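Local coordinates for protein heme oxygenase 1 (Synechocystis sp., PDB 1WE1) that opens the heme ring to give biliverdin IXalpha, carbon monoxide and free iron, probably a key step toward the photosynthetic antenna chromophores, at residues V106-Q111 with V121-T126; G130-G135 with A166-Y171. All blocks are in the same frame, centred on the assembly; numbering follows the deposited sequence.

Contact 1 of 2, residues V106-Q111 with V121-T126. With HEM (protoporphyrin IX containing Fe), chain H.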
# COMPACT_ATOMS: atom_id res chain seq x y z
N VAL A 106 -9.68 1.88 5.74
CA VAL A 106 -9.55 1.29 7.08
C VAL A 106 -10.82 0.58 7.49
O VAL A 106 -10.78 -0.49 8.10
CB VAL A 106 -9.24 2.38 8.15
CG1 VAL A 106 -9.52 1.85 9.56
CG2 VAL A 106 -7.81 2.83 8.04
N ASP A 107 -11.95 1.21 7.17
CA ASP A 107 -13.27 0.67 7.50
C ASP A 107 -13.48 -0.71 6.87
O ASP A 107 -13.95 -1.63 7.52
CB ASP A 107 -14.37 1.63 7.04
CG ASP A 107 -14.54 2.83 7.98
OD1 ASP A 107 -15.28 3.76 7.62
OD2 ASP A 107 -13.95 2.83 9.08
N ARG A 108 -13.12 -0.84 5.59
CA ARG A 108 -13.28 -2.11 4.91
C ARG A 108 -12.42 -3.21 5.55
O ARG A 108 -12.88 -4.34 5.73
CB ARG A 108 -12.92 -1.99 3.43
CG ARG A 108 -12.81 -3.34 2.72
CD ARG A 108 -14.13 -4.10 2.78
NE ARG A 108 -15.16 -3.38 2.05
CZ ARG A 108 -15.37 -3.49 0.74
NH1 ARG A 108 -16.32 -2.78 0.16
NH2 ARG A 108 -14.65 -4.34 0.01
N VAL A 109 -11.17 -2.89 5.87
CA VAL A 109 -10.26 -3.86 6.48
C VAL A 109 -10.89 -4.43 7.75
O VAL A 109 -10.94 -5.64 7.96
CB VAL A 109 -8.89 -3.22 6.83
CG1 VAL A 109 -8.01 -4.21 7.58
CG2 VAL A 109 -8.19 -2.76 5.56
N ARG A 110 -11.36 -3.52 8.60
CA ARG A 110 -11.97 -3.88 9.86
C ARG A 110 -13.24 -4.70 9.68
O ARG A 110 -13.50 -5.63 10.44
CB ARG A 110 -12.28 -2.61 10.66
CG ARG A 110 -11.04 -1.98 11.29
CD ARG A 110 -10.42 -2.97 12.28
NE ARG A 110 -9.09 -2.60 12.76
CZ ARG A 110 -8.78 -1.44 13.33
NH1 ARG A 110 -9.70 -0.50 13.49
NH2 ARG A 110 -7.54 -1.23 13.76
N GLN A 111 -14.03 -4.35 8.66
CA GLN A 111 -15.27 -5.04 8.38
C GLN A 111 -14.96 -6.48 7.97
O GLN A 111 -15.45 -7.44 8.56
CB GLN A 111 -16.02 -4.34 7.25
CG GLN A 111 -17.54 -4.43 7.34
CD GLN A 111 -18.03 -5.78 7.82
OE1 GLN A 111 -18.47 -5.94 8.97
NE2 GLN A 111 -17.95 -6.78 6.95
N VAL A 121 -6.59 -11.84 2.85
CA VAL A 121 -5.47 -12.24 2.01
C VAL A 121 -5.45 -11.37 0.76
O VAL A 121 -4.42 -11.20 0.13
CB VAL A 121 -5.55 -13.73 1.59
CG1 VAL A 121 -6.89 -14.02 0.95
CG2 VAL A 121 -4.43 -14.05 0.61
N ALA A 122 -6.60 -10.80 0.41
CA ALA A 122 -6.69 -9.93 -0.76
C ALA A 122 -6.01 -8.61 -0.44
O ALA A 122 -5.34 -8.02 -1.29
CB ALA A 122 -8.14 -9.69 -1.12
N HIS A 123 -6.19 -8.17 0.80
CA HIS A 123 -5.60 -6.93 1.29
C HIS A 123 -4.10 -7.07 1.50
O HIS A 123 -3.34 -6.17 1.15
CB HIS A 123 -6.31 -6.51 2.57
CG HIS A 123 -7.62 -5.84 2.31
ND1 HIS A 123 -7.71 -4.63 1.66
CD2 HIS A 123 -8.89 -6.25 2.53
CE1 HIS A 123 -8.98 -4.32 1.49
NE2 HIS A 123 -9.72 -5.28 2.01
N SER A 124 -3.69 -8.20 2.07
CA SER A 124 -2.27 -8.48 2.28
C SER A 124 -1.62 -8.53 0.90
O SER A 124 -0.54 -7.98 0.68
CB SER A 124 -2.09 -9.83 2.99
OG SER A 124 -0.75 -10.29 2.92
N TYR A 125 -2.30 -9.18 -0.04
CA TYR A 125 -1.77 -9.30 -1.38
C TYR A 125 -1.62 -7.93 -2.00
O TYR A 125 -0.52 -7.53 -2.37
CB TYR A 125 -2.68 -10.18 -2.26
CG TYR A 125 -2.36 -10.11 -3.74
CD1 TYR A 125 -1.18 -10.66 -4.26
CD2 TYR A 125 -3.19 -9.41 -4.62
CE1 TYR A 125 -0.84 -10.51 -5.61
CE2 TYR A 125 -2.87 -9.25 -5.96
CZ TYR A 125 -1.70 -9.80 -6.45
OH TYR A 125 -1.38 -9.61 -7.77
N THR A 126 -2.73 -7.19 -2.10
CA THR A 126 -2.71 -5.86 -2.72
C THR A 126 -1.64 -4.90 -2.20
O THR A 126 -1.02 -4.20 -2.99
CB THR A 126 -4.08 -5.19 -2.62
OG1 THR A 126 -5.04 -6.01 -3.30
CG2 THR A 126 -4.06 -3.83 -3.28
CHA HEM H . 3.29 -5.54 -9.14
CHB HEM H . 0.06 -3.51 -6.17
CHC HEM H . 0.82 0.69 -8.46
CHD HEM H . 4.95 -1.07 -10.16
C1A HEM H . 2.24 -5.42 -8.21
C2A HEM H . 1.56 -6.51 -7.53
C3A HEM H . 0.62 -5.94 -6.72
C4A HEM H . 0.77 -4.49 -6.87
CMA HEM H . -0.38 -6.61 -5.83
CAA HEM H . 1.91 -7.99 -7.65
CBA HEM H . 1.41 -8.68 -8.94
CGA HEM H . 1.73 -10.06 -9.03
O1A HEM H . 0.76 -10.88 -8.75
O2A HEM H . 2.85 -10.50 -9.33
C1B HEM H . -0.05 -2.17 -6.56
C2B HEM H . -1.04 -1.23 -6.03
C3B HEM H . -0.79 -0.03 -6.64
C4B HEM H . 0.30 -0.27 -7.58
CMB HEM H . -2.09 -1.58 -5.01
CAB HEM H . -1.43 1.32 -6.38
CBB HEM H . -2.94 1.39 -6.74
C1C HEM H . 2.06 0.62 -9.06
C2C HEM H . 2.78 1.73 -9.66
C3C HEM H . 3.81 1.17 -10.33
C4C HEM H . 3.90 -0.20 -9.90
CMC HEM H . 2.40 3.19 -9.51
CAC HEM H . 4.71 1.84 -11.37
CBC HEM H . 5.95 2.48 -10.70
C1D HEM H . 4.89 -2.48 -10.03
C2D HEM H . 5.91 -3.40 -10.53
C3D HEM H . 5.47 -4.64 -10.20
C4D HEM H . 4.15 -4.49 -9.55
CMD HEM H . 7.14 -2.94 -11.25
CAD HEM H . 6.12 -5.99 -10.42
CBD HEM H . 5.60 -6.71 -11.74
CGD HEM H . 5.98 -8.07 -11.82
O1D HEM H . 5.90 -8.82 -10.77
O2D HEM H . 6.39 -8.56 -12.91
NA HEM H . 1.73 -4.20 -7.82
NB HEM H . 0.77 -1.57 -7.49
NC HEM H . 2.79 -0.57 -9.18
ND HEM H . 3.85 -3.18 -9.40
FE HEM H . 2.28 -2.40 -8.49
O HOH W 1 3.29 -2.24 -7.00

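Contact 2 of 2, residues G130-G135 with A166-Y171. With HEM (protoporphyrin IX containing Fe), chain H; PO4 (phosphate ion), chain E.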
# COMPACT_ATOMS: atom_id res chain seq x y z
N GLY A 130 2.66 -5.86 -3.53
CA GLY A 130 2.90 -4.73 -4.42
C GLY A 130 4.08 -3.91 -3.91
O GLY A 130 4.92 -3.46 -4.69
N ASP A 131 4.13 -3.72 -2.59
CA ASP A 131 5.22 -2.98 -1.95
C ASP A 131 6.52 -3.70 -2.26
O ASP A 131 7.56 -3.08 -2.51
CB ASP A 131 5.06 -2.96 -0.43
CG ASP A 131 3.84 -2.20 0.04
OD1 ASP A 131 3.46 -1.22 -0.63
OD2 ASP A 131 3.29 -2.57 1.10
N LEU A 132 6.45 -5.02 -2.22
CA LEU A 132 7.60 -5.86 -2.44
C LEU A 132 8.10 -5.79 -3.86
O LEU A 132 9.30 -5.79 -4.09
CB LEU A 132 7.24 -7.30 -2.07
CG LEU A 132 8.32 -8.24 -1.54
CD1 LEU A 132 9.10 -7.59 -0.41
CD2 LEU A 132 7.63 -9.49 -1.03
N SER A 133 7.18 -5.71 -4.81
CA SER A 133 7.55 -5.70 -6.22
C SER A 133 7.88 -4.33 -6.82
O SER A 133 8.75 -4.23 -7.70
CB SER A 133 6.44 -6.33 -7.05
OG SER A 133 6.09 -7.60 -6.53
N GLY A 134 7.18 -3.29 -6.37
CA GLY A 134 7.42 -1.96 -6.89
C GLY A 134 8.27 -1.08 -5.99
O GLY A 134 8.78 -0.05 -6.41
N GLY A 135 8.42 -1.51 -4.74
CA GLY A 135 9.19 -0.78 -3.76
C GLY A 135 10.47 -0.10 -4.21
O GLY A 135 10.74 1.04 -3.82
N ALA A 166 13.48 -14.07 -3.03
CA ALA A 166 13.26 -15.37 -2.43
C ALA A 166 12.06 -15.30 -1.50
O ALA A 166 11.39 -16.31 -1.26
CB ALA A 166 14.50 -15.82 -1.65
N PHE A 167 11.79 -14.12 -0.95
CA PHE A 167 10.64 -13.98 -0.07
C PHE A 167 9.39 -13.90 -0.93
O PHE A 167 8.35 -14.43 -0.57
CB PHE A 167 10.71 -12.72 0.78
CG PHE A 167 9.54 -12.58 1.73
CD1 PHE A 167 9.61 -13.11 3.02
CD2 PHE A 167 8.35 -12.01 1.31
CE1 PHE A 167 8.49 -13.08 3.87
CE2 PHE A 167 7.23 -11.98 2.15
CZ PHE A 167 7.31 -12.52 3.43
N LYS A 168 9.51 -13.22 -2.06
CA LYS A 168 8.37 -13.07 -2.96
C LYS A 168 7.87 -14.45 -3.42
O LYS A 168 6.70 -14.61 -3.75
CB LYS A 168 8.77 -12.19 -4.16
CG LYS A 168 7.59 -11.61 -4.93
CD LYS A 168 8.04 -10.69 -6.07
CE LYS A 168 6.88 -10.36 -7.01
NZ LYS A 168 7.26 -9.55 -8.21
N ASN A 169 8.75 -15.45 -3.42
CA ASN A 169 8.34 -16.79 -3.82
C ASN A 169 7.67 -17.51 -2.65
O ASN A 169 6.59 -18.07 -2.79
CB ASN A 169 9.53 -17.61 -4.31
CG ASN A 169 9.97 -17.20 -5.70
OD1 ASN A 169 9.14 -17.04 -6.61
ND2 ASN A 169 11.28 -17.04 -5.89
N THR A 170 8.32 -17.49 -1.49
CA THR A 170 7.75 -18.11 -0.32
C THR A 170 6.32 -17.59 -0.18
O THR A 170 5.39 -18.36 0.10
CB THR A 170 8.54 -17.74 0.96
OG1 THR A 170 9.88 -18.23 0.85
CG2 THR A 170 7.86 -18.33 2.20
N TYR A 171 6.15 -16.29 -0.40
CA TYR A 171 4.84 -15.66 -0.29
C TYR A 171 3.82 -16.14 -1.33
O TYR A 171 2.69 -16.46 -0.98
CB TYR A 171 4.99 -14.13 -0.32
CG TYR A 171 3.70 -13.39 0.01
CD1 TYR A 171 2.71 -13.22 -0.96
CD2 TYR A 171 3.45 -12.94 1.30
CE1 TYR A 171 1.49 -12.61 -0.65
CE2 TYR A 171 2.24 -12.33 1.63
CZ TYR A 171 1.26 -12.17 0.64
OH TYR A 171 0.06 -11.55 0.93
CHA HEM H . 3.29 -5.54 -9.14
CHB HEM H . 0.06 -3.51 -6.17
CHC HEM H . 0.82 0.69 -8.46
CHD HEM H . 4.95 -1.07 -10.16
C1A HEM H . 2.24 -5.42 -8.21
C2A HEM H . 1.56 -6.51 -7.53
C3A HEM H . 0.62 -5.94 -6.72
C4A HEM H . 0.77 -4.49 -6.87
CMA HEM H . -0.38 -6.61 -5.83
CAA HEM H . 1.91 -7.99 -7.65
CBA HEM H . 1.41 -8.68 -8.94
CGA HEM H . 1.73 -10.06 -9.03
O1A HEM H . 0.76 -10.88 -8.75
O2A HEM H . 2.85 -10.50 -9.33
C1B HEM H . -0.05 -2.17 -6.56
C2B HEM H . -1.04 -1.23 -6.03
C3B HEM H . -0.79 -0.03 -6.64
C4B HEM H . 0.30 -0.27 -7.58
CMB HEM H . -2.09 -1.58 -5.01
CAB HEM H . -1.43 1.32 -6.38
CBB HEM H . -2.94 1.39 -6.74
C1C HEM H . 2.06 0.62 -9.06
C2C HEM H . 2.78 1.73 -9.66
C3C HEM H . 3.81 1.17 -10.33
C4C HEM H . 3.90 -0.20 -9.90
CMC HEM H . 2.40 3.19 -9.51
CAC HEM H . 4.71 1.84 -11.37
CBC HEM H . 5.95 2.48 -10.70
C1D HEM H . 4.89 -2.48 -10.03
C2D HEM H . 5.91 -3.40 -10.53
C3D HEM H . 5.47 -4.64 -10.20
C4D HEM H . 4.15 -4.49 -9.55
CMD HEM H . 7.14 -2.94 -11.25
CAD HEM H . 6.12 -5.99 -10.42
CBD HEM H . 5.60 -6.71 -11.74
CGD HEM H . 5.98 -8.07 -11.82
O1D HEM H . 5.90 -8.82 -10.77
O2D HEM H . 6.39 -8.56 -12.91
NA HEM H . 1.73 -4.20 -7.82
NB HEM H . 0.77 -1.57 -7.49
NC HEM H . 2.79 -0.57 -9.18
ND HEM H . 3.85 -3.18 -9.40
FE HEM H . 2.28 -2.40 -8.49
P PO4 E . 9.70 -12.64 -10.16
O1 PO4 E . 9.48 -13.85 -11.00
O2 PO4 E . 10.41 -13.02 -8.91
O3 PO4 E . 8.39 -12.02 -9.82
O4 PO4 E . 10.53 -11.66 -10.92
O HOH W 1 3.29 -2.24 -7.00

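Contact 1 of 2, residues V106-Q111 with V121-T126
In the all-helical heme oxygenase fold, helix 100-115 backs onto the start of helix 120-146, the distal helix over the heme, and the junction is Arg108 and Val109 against the ring of His123. The contact is small, 114 Å² in all, with the CA atoms of Val109 and His123 7.6 Å apart. Arg108 sends its CG obliquely against the imidazole, 3.7 Å from His123 NE2, while Val109 CG2 sits over one ring face, 4.4 Å from His123 ND1. With CG of Arg108 anti to the backbone N (chi1 169°) and the chain bent at chi2 and chi3, the guanidinium stands nearly upright to the ring, the two planes 79° apart. Arg108 NH2 and His123 NE2 do not touch; both go instead to Glu191 OE1 of helix 182-205, the arginine as a salt bridge that also takes in Asp194. The shared carboxylate would probably help balance the arginine charge next to this buried histidine. Met53 of helix 36-59 and Met198 of helix 182-205 also touch His123. Two residues on, Tyr125 meets the heme directly: OH donates to propionate O1A at 2.7 Å, the acceptor lying in the ring plane at the edge, and methyl CMA rests 3.5 Å above one face, offset toward the rim. Thr126 packs its CG2 3.5 Å from heme methyl CMB. Its OG1 is turned back to Ala122 O, 2.9 Å away and tilted 28° from the carbonyl plane; the Thr126 amide reaches the same oxygen from the opposite face. Two donors thus grip Ala122 O, and the OG1 bond sets the side-chain rotation that leaves CG2 facing the porphyrin.

Contact 2 of 2, residues G130-G135 with A166-Y171
The helical segments 130-135 and 166-171 run roughly antiparallel, their axes at 152° and 10.8 Å apart at the closest, and come nearest in CA atoms at Leu132 and Lys168. Leu132 reaches across at about a right angle to Phe167: its CD2 meets the ring edge near the ring plane, 3.5 Å from Phe167 CD2, and the same methyl lies 4.1 Å from Lys168 CA. Segment 130-135 belongs to the glycine-rich distal helix of heme oxygenases: Gly130 CA lies 3.3 Å from heme C4A, where a CB would run into the porphyrin, and Gly130 O accepts at 3.1 Å from the water bound to the iron. Lys168 stretches fully, CG anti to the backbone N (chi1 -162°) and the rest of the chain extended, carrying NZ to the propionate edge. There NZ donates to heme O1D at 3.0 Å, to O3 of a phosphate probably from the crystallisation liquor, and weakly to Ser133 OG, whose firmer partner is Leu129 O. Arg172 lies alongside, also bound to the heme. A methionine in place of Lys168 would probably leave propionate O1D without this cationic mate and Ser133 OG without its weak bond to helix 164-176.

From the N terminus the chain passes through six helices before helix 100-115, then turns and enters helix 120-146; contact 1 closes that short hairpin across nine intervening residues. Helix 120-146 continues, bending over the heme, into contact 2, whose larger loop, thirty residues long, returns through helix 164-176. The two closures therefore follow in series, neither enclosing nor crossing the other, with centres 18 Å apart and helix 120-146 as the shared element. They also touch directly: Ser124 OG of segment 121-126 and Tyr171 OH of segment 166-171 are 2.5 Å apart, a probable hydrogen bond. Helix 100-115 is joined to the pocket through helix 120-146, whereas helix 164-176 also reaches the heme itself.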